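Local coordinates for putative N-acetylmuramoyl-L-alanine amidase,autolysin cwp6 (Peptoclostridium difficile, PDB 5J72), which probably cleaves the amide bond between N-acetylmuramic acid and L-alanine in peptidoglycan, and carries CWB2 domains that anchor it to the cell wall, at residues N49-E52 / K53-S56; L186-K189 / D190-P193; G237-D240 / R241-S245. One frame throughout, in Å; residues are numbered along the deposited sequence.

Contact 1: N49-E52 / K53-S56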
ATOM      1  N   ASN A  49     -27.858 -17.714   4.208  1.00 21.35           N
ATOM      2  CA  ASN A  49     -28.879 -18.212   3.275  1.00 21.90           C
ATOM      3  C   ASN A  49     -28.302 -19.054   2.167  1.00 22.22           C
ATOM      4  O   ASN A  49     -27.257 -18.725   1.637  1.00 23.10           O
ATOM      5  CB  ASN A  49     -29.544 -17.019   2.661  1.00 21.50           C
ATOM      6  CG  ASN A  49     -30.303 -16.274   3.735  1.00 29.20           C
ATOM      7  OD1 ASN A  49     -29.936 -15.153   4.064  1.00 35.69           O
ATOM      8  ND2 ASN A  49     -31.339 -16.842   4.328  1.00 27.83           N
ATOM      9  N   TYR A  50     -29.015 -20.118   1.803  1.00 24.40           N
ATOM     10  CA  TYR A  50     -28.572 -21.027   0.773  1.00 23.34           C
ATOM     11  C   TYR A  50     -28.451 -20.346  -0.600  1.00 24.93           C
ATOM     12  O   TYR A  50     -29.378 -19.662  -1.044  1.00 27.23           O
ATOM     13  CB  TYR A  50     -29.547 -22.188   0.702  1.00 25.26           C
ATOM     14  CG  TYR A  50     -29.011 -23.304  -0.170  1.00 28.89           C
ATOM     15  CD1 TYR A  50     -27.906 -24.051   0.220  1.00 29.04           C
ATOM     16  CD2 TYR A  50     -29.616 -23.612  -1.389  1.00 34.77           C
ATOM     17  CE1 TYR A  50     -27.415 -25.086  -0.581  1.00 36.24           C
ATOM     18  CE2 TYR A  50     -29.143 -24.650  -2.189  1.00 37.07           C
ATOM     19  CZ  TYR A  50     -28.050 -25.381  -1.787  1.00 42.22           C
ATOM     20  OH  TYR A  50     -27.610 -26.376  -2.614  1.00 44.33           O
ATOM     21  N   ASN A  51     -27.335 -20.563  -1.259  1.00 26.72           N
ATOM     22  CA  ASN A  51     -27.102 -19.981  -2.581  1.00 28.94           C
ATOM     23  C   ASN A  51     -26.943 -21.189  -3.519  1.00 32.31           C
ATOM     24  O   ASN A  51     -25.943 -21.888  -3.441  1.00 34.32           O
ATOM     25  CB  ASN A  51     -25.885 -19.068  -2.552  1.00 29.27           C
ATOM     26  CG  ASN A  51     -25.487 -18.536  -3.950  1.00 41.03           C
ATOM     27  OD1 ASN A  51     -26.047 -18.953  -4.967  1.00 41.80           O
ATOM     28  ND2 ASN A  51     -24.481 -17.694  -4.082  1.00 40.62           N
ATOM     29  N   GLU A  52     -27.955 -21.446  -4.381  1.00 38.74           N
ATOM     30  CA  GLU A  52     -27.892 -22.587  -5.314  1.00 47.27           C
ATOM     31  C   GLU A  52     -26.770 -22.440  -6.290  1.00 49.05           C
ATOM     32  O   GLU A  52     -26.204 -23.450  -6.682  1.00 52.51           O
ATOM     33  CB  GLU A  52     -29.223 -22.786  -6.034  1.00 54.10           C
ATOM     34  CG  GLU A  52     -30.190 -23.391  -5.038  1.00 67.10           C
ATOM     35  CD  GLU A  52     -31.100 -24.435  -5.623  1.00 73.44           C
ATOM     36  OE1 GLU A  52     -31.991 -24.056  -6.428  1.00 79.36           O
ATOM     37  OE2 GLU A  52     -30.941 -25.630  -5.268  1.00 78.16           O
ATOM     38  N   LYS A  53     -26.392 -21.242  -6.657  1.00 49.54           N
ATOM     39  CA  LYS A  53     -25.266 -21.140  -7.578  1.00 54.54           C
ATOM     40  C   LYS A  53     -24.065 -21.864  -6.981  1.00 55.23           C
ATOM     41  O   LYS A  53     -23.419 -22.643  -7.660  1.00 53.46           O
ATOM     42  CB  LYS A  53     -24.899 -19.658  -7.803  1.00 58.92           C
ATOM     43  CG  LYS A  53     -23.704 -19.438  -8.730  1.00 66.55           C
ATOM     44  CD  LYS A  53     -23.433 -17.915  -8.974  1.00 73.94           C
ATOM     45  CE  LYS A  53     -23.393 -17.565 -10.468  1.00 77.94           C
ATOM     46  NZ  LYS A  53     -22.519 -16.380 -10.749  1.00 79.69           N
ATOM     47  N   THR A  54     -23.766 -21.625  -5.689  1.00 49.71           N
ATOM     48  CA  THR A  54     -22.587 -22.224  -5.092  1.00 41.13           C
ATOM     49  C   THR A  54     -22.879 -23.443  -4.212  1.00 37.16           C
ATOM     50  O   THR A  54     -21.923 -24.013  -3.701  1.00 36.64           O
ATOM     51  CB  THR A  54     -21.855 -21.153  -4.244  1.00 40.93           C
ATOM     52  OG1 THR A  54     -22.767 -20.742  -3.197  1.00 38.48           O
ATOM     53  CG2 THR A  54     -21.462 -19.906  -5.060  1.00 38.87           C
ATOM     54  N   ASP A  55     -24.151 -23.835  -4.011  1.00 34.09           N
ATOM     55  CA  ASP A  55     -24.455 -24.974  -3.128  1.00 34.87           C
ATOM     56  C   ASP A  55     -23.827 -24.709  -1.689  1.00 32.62           C
ATOM     57  O   ASP A  55     -23.261 -25.601  -1.065  1.00 29.43           O
ATOM     58  CB  ASP A  55     -23.851 -26.270  -3.730  1.00 38.46           C
ATOM     59  CG  ASP A  55     -24.146 -27.477  -2.868  1.00 46.87           C
ATOM     60  OD1 ASP A  55     -23.231 -28.308  -2.686  1.00 52.58           O
ATOM     61  OD2 ASP A  55     -25.278 -27.577  -2.346  1.00 51.19           O
ATOM     62  N   SER A  56     -23.927 -23.483  -1.221  1.00 28.83           N
ATOM     63  CA  SER A  56     -23.314 -23.052   0.072  1.00 29.82           C
ATOM     64  C   SER A  56     -24.282 -22.124   0.831  1.00 29.15           C
ATOM     65  O   SER A  56     -25.132 -21.520   0.208  1.00 25.06           O
ATOM     66  CB  SER A  56     -22.079 -22.204  -0.218  1.00 32.50           C
ATOM     67  OG  SER A  56     -20.943 -23.029  -0.096  1.00 46.28           O
TER

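Contact 2: L186-K189 / D190-P193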
ATOM      1  N   LEU A 186       6.682 -20.481   0.831  1.00 20.01           N
ATOM      2  CA  LEU A 186       7.919 -20.329   0.072  1.00 21.94           C
ATOM      3  C   LEU A 186       8.863 -21.525   0.088  1.00 23.59           C
ATOM      4  O   LEU A 186       9.014 -22.199   1.111  1.00 23.76           O
ATOM      5  CB  LEU A 186       8.681 -19.118   0.695  1.00 22.10           C
ATOM      6  CG  LEU A 186       7.853 -17.826   0.736  1.00 21.68           C
ATOM      7  CD1 LEU A 186       8.626 -16.742   1.446  1.00 23.83           C
ATOM      8  CD2 LEU A 186       7.446 -17.411  -0.667  1.00 18.15           C
ATOM      9  N   ALA A 187       9.522 -21.733  -1.062  1.00 24.79           N
ATOM     10  CA  ALA A 187      10.485 -22.813  -1.256  1.00 26.03           C
ATOM     11  C   ALA A 187      11.857 -22.223  -1.691  1.00 31.60           C
ATOM     12  O   ALA A 187      11.955 -21.032  -2.010  1.00 29.81           O
ATOM     13  CB  ALA A 187      10.011 -23.685  -2.389  1.00 26.90           C
ATOM     14  N   ASN A 188      12.886 -23.087  -1.667  1.00 32.58           N
ATOM     15  CA  ASN A 188      14.197 -22.784  -2.210  1.00 35.37           C
ATOM     16  C   ASN A 188      14.184 -23.529  -3.525  1.00 36.49           C
ATOM     17  O   ASN A 188      13.248 -24.302  -3.791  1.00 33.18           O
ATOM     18  CB  ASN A 188      15.290 -23.270  -1.293  1.00 35.47           C
ATOM     19  CG  ASN A 188      15.398 -22.358  -0.106  1.00 34.50           C
ATOM     20  OD1 ASN A 188      15.450 -21.133  -0.284  1.00 38.27           O
ATOM     21  ND2 ASN A 188      15.449 -22.826   1.119  1.00 34.31           N
ATOM     22  N   LYS A 189      15.187 -23.343  -4.375  1.00 33.83           N
ATOM     23  CA  LYS A 189      15.125 -24.027  -5.662  1.00 32.99           C
ATOM     24  C   LYS A 189      15.125 -25.536  -5.548  1.00 31.20           C
ATOM     25  O   LYS A 189      14.437 -26.212  -6.338  1.00 32.39           O
ATOM     26  CB  LYS A 189      16.354 -23.626  -6.542  1.00 38.45           C
ATOM     27  CG  LYS A 189      16.293 -24.263  -7.914  1.00 45.36           C
ATOM     28  CD  LYS A 189      17.597 -24.071  -8.687  1.00 54.55           C
ATOM     29  CE  LYS A 189      17.427 -24.701 -10.042  1.00 64.99           C
ATOM     30  NZ  LYS A 189      18.704 -24.688 -10.808  1.00 76.18           N
ATOM     31  N   ASP A 190      15.886 -26.081  -4.591  1.00 32.22           N
ATOM     32  CA  ASP A 190      15.975 -27.543  -4.508  1.00 40.77           C
ATOM     33  C   ASP A 190      15.513 -28.143  -3.173  1.00 44.38           C
ATOM     34  O   ASP A 190      15.686 -29.336  -2.959  1.00 43.17           O
ATOM     35  CB  ASP A 190      17.459 -27.964  -4.784  1.00 44.40           C
ATOM     36  CG  ASP A 190      17.912 -27.565  -6.174  1.00 48.12           C
ATOM     37  OD1 ASP A 190      17.212 -27.908  -7.147  1.00 48.37           O
ATOM     38  OD2 ASP A 190      18.956 -26.890  -6.286  1.00 52.53           O
ATOM     39  N   ASP A 191      14.937 -27.344  -2.274  1.00 43.92           N
ATOM     40  CA  ASP A 191      14.468 -27.863  -0.975  1.00 43.97           C
ATOM     41  C   ASP A 191      13.378 -26.964  -0.391  1.00 41.25           C
ATOM     42  O   ASP A 191      13.154 -25.863  -0.911  1.00 37.52           O
ATOM     43  CB  ASP A 191      15.618 -27.879   0.044  1.00 44.13           C
ATOM     44  CG  ASP A 191      16.110 -26.467   0.443  1.00 55.41           C
ATOM     45  OD1 ASP A 191      17.058 -25.964  -0.198  1.00 56.27           O
ATOM     46  OD2 ASP A 191      15.530 -25.864   1.390  1.00 56.55           O
ATOM     47  N   ILE A 192      12.715 -27.415   0.675  1.00 36.53           N
ATOM     48  CA  ILE A 192      11.813 -26.530   1.375  1.00 33.87           C
ATOM     49  C   ILE A 192      12.306 -26.541   2.774  1.00 32.31           C
ATOM     50  O   ILE A 192      12.717 -27.596   3.259  1.00 31.35           O
ATOM     51  CB  ILE A 192      10.311 -26.914   1.312  1.00 31.30           C
ATOM     52  CG1 ILE A 192      10.107 -28.458   1.592  1.00 32.43           C
ATOM     53  CG2 ILE A 192       9.767 -26.524  -0.043  1.00 30.02           C
ATOM     54  CD1 ILE A 192       8.610 -28.818   1.885  1.00 29.48           C
ATOM     55  N   PRO A 193      12.332 -25.392   3.472  1.00 33.22           N
ATOM     56  CA  PRO A 193      12.799 -25.415   4.861  1.00 31.91           C
ATOM     57  C   PRO A 193      11.742 -26.050   5.778  1.00 33.04           C
ATOM     58  O   PRO A 193      10.592 -26.247   5.395  1.00 28.36           O
ATOM     59  CB  PRO A 193      13.021 -23.949   5.192  1.00 31.91           C
ATOM     60  CG  PRO A 193      12.194 -23.210   4.257  1.00 34.45           C
ATOM     61  CD  PRO A 193      12.236 -24.016   2.972  1.00 34.90           C
TER

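Contact 3: G237-D240 / R241-S245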
ATOM      1  N   GLY A 237       4.339 -22.259 -15.347  1.00 32.30           N
ATOM      2  CA  GLY A 237       5.592 -21.514 -15.494  1.00 38.11           C
ATOM      3  C   GLY A 237       5.942 -21.475 -16.971  1.00 43.22           C
ATOM      4  O   GLY A 237       5.929 -22.514 -17.627  1.00 43.23           O
ATOM      5  N   GLY A 238       6.213 -20.279 -17.501  1.00 42.56           N
ATOM      6  CA  GLY A 238       6.550 -20.149 -18.907  1.00 41.80           C
ATOM      7  C   GLY A 238       8.022 -19.838 -19.055  1.00 41.51           C
ATOM      8  O   GLY A 238       8.767 -19.917 -18.081  1.00 40.44           O
ATOM      9  N   VAL A 239       8.439 -19.433 -20.300  1.00 45.47           N
ATOM     10  CA  VAL A 239       9.847 -19.117 -20.617  1.00 48.50           C
ATOM     11  C   VAL A 239      10.348 -17.878 -19.887  1.00 44.98           C
ATOM     12  O   VAL A 239      11.530 -17.762 -19.614  1.00 43.06           O
ATOM     13  CB  VAL A 239       9.998 -18.951 -22.164  1.00 52.10           C
ATOM     14  CG1 VAL A 239       9.196 -17.750 -22.678  1.00 54.95           C
ATOM     15  CG2 VAL A 239      11.470 -18.781 -22.536  1.00 55.78           C
ATOM     16  N   ASP A 240       9.448 -16.942 -19.564  1.00 38.72           N
ATOM     17  CA  ASP A 240       9.842 -15.720 -18.888  1.00 32.03           C
ATOM     18  C   ASP A 240       8.631 -15.220 -18.075  1.00 28.12           C
ATOM     19  O   ASP A 240       7.579 -15.839 -18.157  1.00 30.43           O
ATOM     20  CB  ASP A 240      10.275 -14.639 -19.925  1.00 31.31           C
ATOM     21  CG  ASP A 240       9.207 -14.083 -20.873  1.00 39.97           C
ATOM     22  OD1 ASP A 240       8.025 -14.392 -20.699  1.00 37.67           O
ATOM     23  OD2 ASP A 240       9.569 -13.333 -21.793  1.00 46.40           O
ATOM     24  N   ARG A 241       8.775 -14.148 -17.345  1.00 31.22           N
ATOM     25  CA  ARG A 241       7.672 -13.565 -16.530  1.00 30.96           C
ATOM     26  C   ARG A 241       6.475 -13.245 -17.358  1.00 28.62           C
ATOM     27  O   ARG A 241       5.374 -13.412 -16.879  1.00 27.85           O
ATOM     28  CB  ARG A 241       8.092 -12.214 -15.955  1.00 31.84           C
ATOM     29  CG  ARG A 241       9.402 -12.297 -15.262  1.00 36.15           C
ATOM     30  CD  ARG A 241       9.876 -10.959 -14.816  1.00 31.05           C
ATOM     31  NE  ARG A 241      10.942 -11.165 -13.861  1.00 33.59           N
ATOM     32  CZ  ARG A 241      11.377 -10.226 -13.054  1.00 37.02           C
ATOM     33  NH1 ARG A 241      10.847  -9.018 -13.095  1.00 32.45           N
ATOM     34  NH2 ARG A 241      12.346 -10.481 -12.183  1.00 42.04           N
ATOM     35  N   HIS A 242       6.640 -12.764 -18.612  1.00 27.92           N
ATOM     36  CA  HIS A 242       5.440 -12.382 -19.381  1.00 25.41           C
ATOM     37  C   HIS A 242       4.617 -13.554 -19.688  1.00 28.51           C
ATOM     38  O   HIS A 242       3.392 -13.480 -19.545  1.00 26.84           O
ATOM     39  CB  HIS A 242       5.765 -11.666 -20.732  1.00 30.13           C
ATOM     40  CG  HIS A 242       6.831 -10.635 -20.606  1.00 38.95           C
ATOM     41  ND1 HIS A 242       6.565  -9.356 -20.158  1.00 44.06           N
ATOM     42  CD2 HIS A 242       8.160 -10.690 -20.854  1.00 44.28           C
ATOM     43  CE1 HIS A 242       7.705  -8.683 -20.139  1.00 42.54           C
ATOM     44  NE2 HIS A 242       8.683  -9.459 -20.555  1.00 48.15           N
ATOM     45  N   GLU A 243       5.247 -14.685 -20.122  1.00 29.09           N
ATOM     46  CA  GLU A 243       4.455 -15.854 -20.450  1.00 31.28           C
ATOM     47  C   GLU A 243       3.836 -16.472 -19.156  1.00 23.68           C
ATOM     48  O   GLU A 243       2.724 -16.920 -19.201  1.00 27.51           O
ATOM     49  CB  GLU A 243       5.326 -16.964 -21.124  1.00 30.26           C
ATOM     50  CG  GLU A 243       4.367 -17.971 -21.784  1.00 36.40           C
ATOM     51  CD  GLU A 243       5.101 -19.209 -22.378  1.00 41.08           C
ATOM     52  OE1 GLU A 243       6.289 -19.466 -22.074  1.00 46.33           O
ATOM     53  OE2 GLU A 243       4.436 -19.908 -23.129  1.00 50.38           O
ATOM     54  N   THR A 244       4.583 -16.522 -18.084  1.00 27.02           N
ATOM     55  CA  THR A 244       4.009 -17.038 -16.831  1.00 25.06           C
ATOM     56  C   THR A 244       2.767 -16.224 -16.425  1.00 21.79           C
ATOM     57  O   THR A 244       1.787 -16.829 -16.024  1.00 23.70           O
ATOM     58  CB  THR A 244       5.049 -16.980 -15.737  1.00 29.14           C
ATOM     59  OG1 THR A 244       6.100 -17.862 -16.135  1.00 27.64           O
ATOM     60  CG2 THR A 244       4.457 -17.473 -14.358  1.00 29.52           C
ATOM     61  N   SER A 245       2.787 -14.854 -16.574  1.00 21.09           N
ATOM     62  CA  SER A 245       1.608 -14.067 -16.214  1.00 22.96           C
ATOM     63  C   SER A 245       0.485 -14.441 -17.139  1.00 23.24           C
ATOM     64  O   SER A 245      -0.683 -14.499 -16.748  1.00 21.68           O
ATOM     65  CB  SER A 245       1.927 -12.558 -16.233  1.00 24.79           C
ATOM     66  OG  SER A 245       1.959 -11.945 -17.518  1.00 30.78           O
TER

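Contact 1: N49-E52 / K53-S56
Tyr50 and Asp55 meet across a tight turn. The phenol OH donates to Asp55 OD2 at 2.6 Å. CG of Tyr50 lies anti to the backbone N (chi1 -169°), which swings the ring to the side of the carbonyl carbon, within reach of Asp55. OD2 comes in at the ring edge, near the ring plane, while the carboxylate plane stands 82° from the ring. OD2 uses its anti lone pair, the one away from OD1. OD1 forms a salt bridge with Lys23, so both carboxylate oxygens are engaged.

The backbone closes an antiparallel beta hairpin between strands 42-51 and 56-63. Asn51 N donates to Ser56 O at 2.8 Å, and the return bond from Ser56 N to Asn51 O is weak at 3.4 Å. Asp55 and Ser56 both face Asn51, which makes a G1 beta bulge. Asp55 takes the left-handed backbone conformation this bulge needs, with phi 56°. Asn51 O also receives weak bonds from Asp55 N at 2.7 Å and from Thr54 N at 3.1 Å. Three N-H groups thus converge on this one oxygen, each only weakly bonded.

The Asn51 side chain leans over the turn. Its OD1 accepts a weak, bent bond from Lys53 N at 2.9 Å, as in an Asx turn, and also lies alongside Lys53 CB. The Thr54 and Asn51 side chains cross at about a right angle, with Thr54 OG1 3.6 Å from Asn51 CG. Glu58 ties the two together, since OE2 takes Asn51 ND2 and OE1 bonds Thr54 OG1. Ser56 is buried against Ser21 and Lys23 of strand 16-24.

Contact 2: L186-K189 / D190-P193
Asn188 and Asp191 are brought together by opposite first torsions. In Asn188, CG sits beside the backbone N and anti to the carbonyl carbon (chi1 -75°). In Asp191, CG is tucked between the backbone N and the carbonyl carbon (chi1 67°), so the carboxylate folds back over the turn. The two side chains cross obliquely, with amide and carboxylate planes 51° apart. Asn188 ND2 donates to Asp191 OD2 at 3.1 Å in a nearly straight bond. The acceptor lies in the amide plane, whereas the donor meets OD2 on its syn side and well out of the carboxylate plane. Asp191 OD1 rests against Asn188 CB at 3.4 Å.

A second bond runs through the backbone beside the first. Asn188 N donates to Asp191 O at 2.9 Å. Side chain and main chain thus pin the same two residues together. Asn188 CB also lies 3.4 Å from Asp191 O.

Deeper in, Ala187 CB packs on Ile192 CG2 at 3.7 Å. Both residues are buried, and Ile192 continues onto Ile225 of helix 219-228. Pro193 brings its CD to 3.9 Å from Asn188 ND2, and both side chains touch Phe141 of helix 140-151.

At the outer bend, Lys189 and Asp190 point the same way, side by side. Ser218 OG bonds both Asp190 OD1 and Lys189 O, and its single proton must be shared or alternate between them.

The whole is a strand-to-helix connection of a CWB2 domain: strand 184-187, at the edge of a parallel four-stranded sheet, turns back into helix 194-203, with Pro193 as N-cap.

Contact 3: G237-D240 / R241-S245
Asp240 and Glu243 meet at the start of helix 241-253. Asp240 OD1 accepts from Glu243 N at 2.9 Å, met nearly along its C-O axis. CG of Asp240 lies between the backbone N and the carbonyl carbon (chi1 66°), which turns the carboxylate back over the first helical turn. OD2 comes to the edge of the His242 ring, in its plane, 3.1 Å from CD2.

Asp240 is the N-cap residue, and its carbonyl starts the helical bonding by taking Thr244 N at 3.1 Å. Helix side chains also grip the incoming loop. Thr244 OG1 accepts from Gly238 N at 2.8 Å in a nearly straight bond. The extended Glu243 chain reaches back so that OE1 accepts from Val239 N at 2.8 Å. OE1 also sits 3.3 Å from Gly238 CA, an approach made possible by the missing side chain.

The outer side is looser at Val239, which is exposed. Its side chain meets the helix only at Glu243 OE1, with Val239 CG1 3.4 Å away. Arg241 points its CB away from the loop and is held elsewhere, by a salt bridge to Glu270 and by Gly266 O.

In the fold
Along the chain the order is contact 1, contact 2, contact 3. Contact 1 is a surface hairpin in the N-terminal domain, its centre about 39 Å from that of contact 2 and about 36 Å from that of contact 3. Contacts 2 and 3 are closer, with centres about 20 Å apart and nearest atoms about 13 Å apart. No two of the three touch. Contacts 2 and 3 follow the two outermost strands, 184-187 and 232-236, of one parallel four-stranded sheet, and each leads into a helix. Contact 2 lies in one CWB2 domain, contact 3 where the chain leaves this sheet for that of the next. None involves the zinc site of His460, Glu477 and His530.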